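Local coordinates for protein tRNA (adenine(22)-N(1))-methyltransferase (Bacillus subtilis, PDB 6Q56) that catalyses S-adenosyl-L-methionine-dependent methylation of adenosine 22 in tRNA, forming N(1)-methyladenosine, at residues A[145-150]-A[190-195]. The protein carries 2 engineered substitutions. Sequence-based numbering, arbitrary orientation.
Sequences ILEEDG and FLKKWT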
# COMPACT_ATOMS: atom_id res chain seq x y z
N ILE A 145 7.96 -1.23 7.18
CA ILE A 145 7.23 -2.43 7.55
C ILE A 145 7.28 -2.48 9.05
O ILE A 145 8.34 -2.48 9.66
CB ILE A 145 7.78 -3.73 6.95
CG1 ILE A 145 6.82 -4.87 7.30
CG2 ILE A 145 9.16 -4.03 7.48
CD1 ILE A 145 7.06 -6.16 6.57
N LEU A 146 6.10 -2.52 9.65
CA LEU A 146 5.98 -2.55 11.08
C LEU A 146 4.89 -3.52 11.45
O LEU A 146 4.17 -4.00 10.60
CB LEU A 146 5.60 -1.16 11.58
CG LEU A 146 6.56 -0.05 11.19
CD1 LEU A 146 5.90 1.31 11.27
CD2 LEU A 146 7.81 -0.09 12.05
N GLU A 147 4.76 -3.80 12.74
CA GLU A 147 3.70 -4.67 13.18
C GLU A 147 2.87 -3.95 14.23
O GLU A 147 3.37 -3.09 14.95
CB GLU A 147 4.22 -6.02 13.67
CG GLU A 147 4.69 -6.08 15.11
CD GLU A 147 5.24 -7.44 15.46
OE1 GLU A 147 4.99 -8.40 14.71
OE2 GLU A 147 5.93 -7.56 16.50
N GLU A 148 1.60 -4.29 14.28
CA GLU A 148 0.68 -3.70 15.23
C GLU A 148 -0.33 -4.75 15.63
O GLU A 148 -0.99 -5.33 14.79
CB GLU A 148 -0.03 -2.50 14.62
CG GLU A 148 -0.95 -1.78 15.59
CD GLU A 148 -1.44 -0.45 15.07
OE1 GLU A 148 -1.29 -0.18 13.87
OE2 GLU A 148 -1.98 0.33 15.87
N ASP A 149 -0.44 -4.98 16.93
CA ASP A 149 -1.38 -5.95 17.44
C ASP A 149 -1.14 -7.32 16.79
O ASP A 149 -2.07 -7.96 16.33
CB ASP A 149 -2.82 -5.48 17.19
CG ASP A 149 -3.17 -4.20 17.95
OD1 ASP A 149 -2.42 -3.82 18.88
OD2 ASP A 149 -4.19 -3.58 17.63
N GLY A 150 0.11 -7.74 16.76
CA GLY A 150 0.49 -9.02 16.20
C GLY A 150 0.26 -9.18 14.72
O GLY A 150 0.13 -10.30 14.21
N PHE A 190 10.38 -7.57 9.13
CA PHE A 190 10.65 -7.98 7.76
C PHE A 190 11.15 -9.42 7.68
O PHE A 190 10.61 -10.24 6.95
CB PHE A 190 11.66 -7.04 7.11
CG PHE A 190 12.12 -7.47 5.76
CD1 PHE A 190 11.45 -7.05 4.63
CD2 PHE A 190 13.22 -8.28 5.61
CE1 PHE A 190 11.87 -7.44 3.38
CE2 PHE A 190 13.64 -8.68 4.36
CZ PHE A 190 12.96 -8.25 3.24
N LEU A 191 12.19 -9.73 8.45
CA LEU A 191 12.76 -11.07 8.46
C LEU A 191 11.73 -12.09 8.89
O LEU A 191 11.57 -13.12 8.27
CB LEU A 191 13.96 -11.13 9.40
CG LEU A 191 15.23 -10.46 8.90
CD1 LEU A 191 16.29 -10.47 9.98
CD2 LEU A 191 15.75 -11.14 7.64
N LYS A 192 11.02 -11.79 9.97
CA LYS A 192 10.00 -12.68 10.50
C LYS A 192 8.92 -12.95 9.46
O LYS A 192 8.52 -14.09 9.26
CB LYS A 192 9.38 -12.08 11.76
CG LYS A 192 8.19 -12.84 12.30
CD LYS A 192 7.96 -12.56 13.77
CE LYS A 192 7.67 -11.10 14.03
NZ LYS A 192 7.07 -10.87 15.36
N LYS A 193 8.47 -11.91 8.78
CA LYS A 193 7.43 -12.06 7.78
C LYS A 193 7.86 -12.92 6.61
O LYS A 193 7.12 -13.77 6.16
CB LYS A 193 7.00 -10.69 7.24
CG LYS A 193 6.09 -10.76 6.03
CD LYS A 193 5.58 -9.40 5.62
CE LYS A 193 4.90 -9.42 4.26
NZ LYS A 193 3.49 -9.88 4.31
N TRP A 194 9.06 -12.70 6.12
CA TRP A 194 9.54 -13.45 4.97
C TRP A 194 10.10 -14.81 5.34
O TRP A 194 10.01 -15.73 4.56
CB TRP A 194 10.51 -12.59 4.17
CG TRP A 194 9.78 -11.43 3.61
CD1 TRP A 194 9.93 -10.13 3.94
CD2 TRP A 194 8.71 -11.49 2.67
NE1 TRP A 194 9.04 -9.36 3.23
CE2 TRP A 194 8.28 -10.17 2.45
CE3 TRP A 194 8.09 -12.52 1.98
CZ2 TRP A 194 7.26 -9.87 1.57
CZ3 TRP A 194 7.08 -12.22 1.11
CH2 TRP A 194 6.68 -10.91 0.91
N THR A 195 10.65 -14.93 6.53
CA THR A 195 11.17 -16.20 6.98
C THR A 195 10.00 -17.17 7.09
O THR A 195 10.09 -18.31 6.67
CB THR A 195 11.88 -16.08 8.32
OG1 THR A 195 13.10 -15.36 8.15
CG2 THR A 195 12.19 -17.45 8.90
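With chi1 at -174° and chi2 also extended, I145 sends its CG1 branch out to meet K193, while the CG2 methyl, lodged between its own backbone N and carbonyl carbon, turns to F190. The two branches thus have different nearest partners on the helix. CG2 of I145 lies 3.9 Å from CB of F190, so it is the root of the phenylalanine that is touched; the ring leads away from the strand. CD1 of I145 reaches CD of K193 at 3.7 Å, apolar against the aliphatic part of the lysine. The extended K193 chain lays CE 3.5 Å above one face of the W194 ring, offset toward its rim; the bend at chi4 then turns NZ. Cutting I145 back to an alanine would probably open a gap between strand and helix, leaving CB of F190 and CD of K193 without their apolar neighbour.

Two residues on from I145, the contact becomes ionic and looser. E147 stretches out beyond CG and K192, kinked at chi3, comes in at about a right angle to it. NZ of K192 stands 3.3 Å from OE1 of E147, a salt bridge whose hydrogen bond is weak, on the more solvent-exposed side of the contact.

N187 ties the same two elements together from just before F190, its amide bonding both the carbonyl of I145 and the backbone N of F190. L182, on helix 180-185, packs against both I145 and F190. Strand 139-148 is one of the two outermost strands of the sheet, beside antiparallel 151-159, in the 3-2-1-4-5-7-6 order characteristic of class I methyltransferases. Helix 188-210 crosses it at 85° between the short segments, their axes 9.4 Å apart, so the contact joins the edge of the Rossmann-like sheet to the start of the long C-terminal helical pair, 188-210 and 215-234.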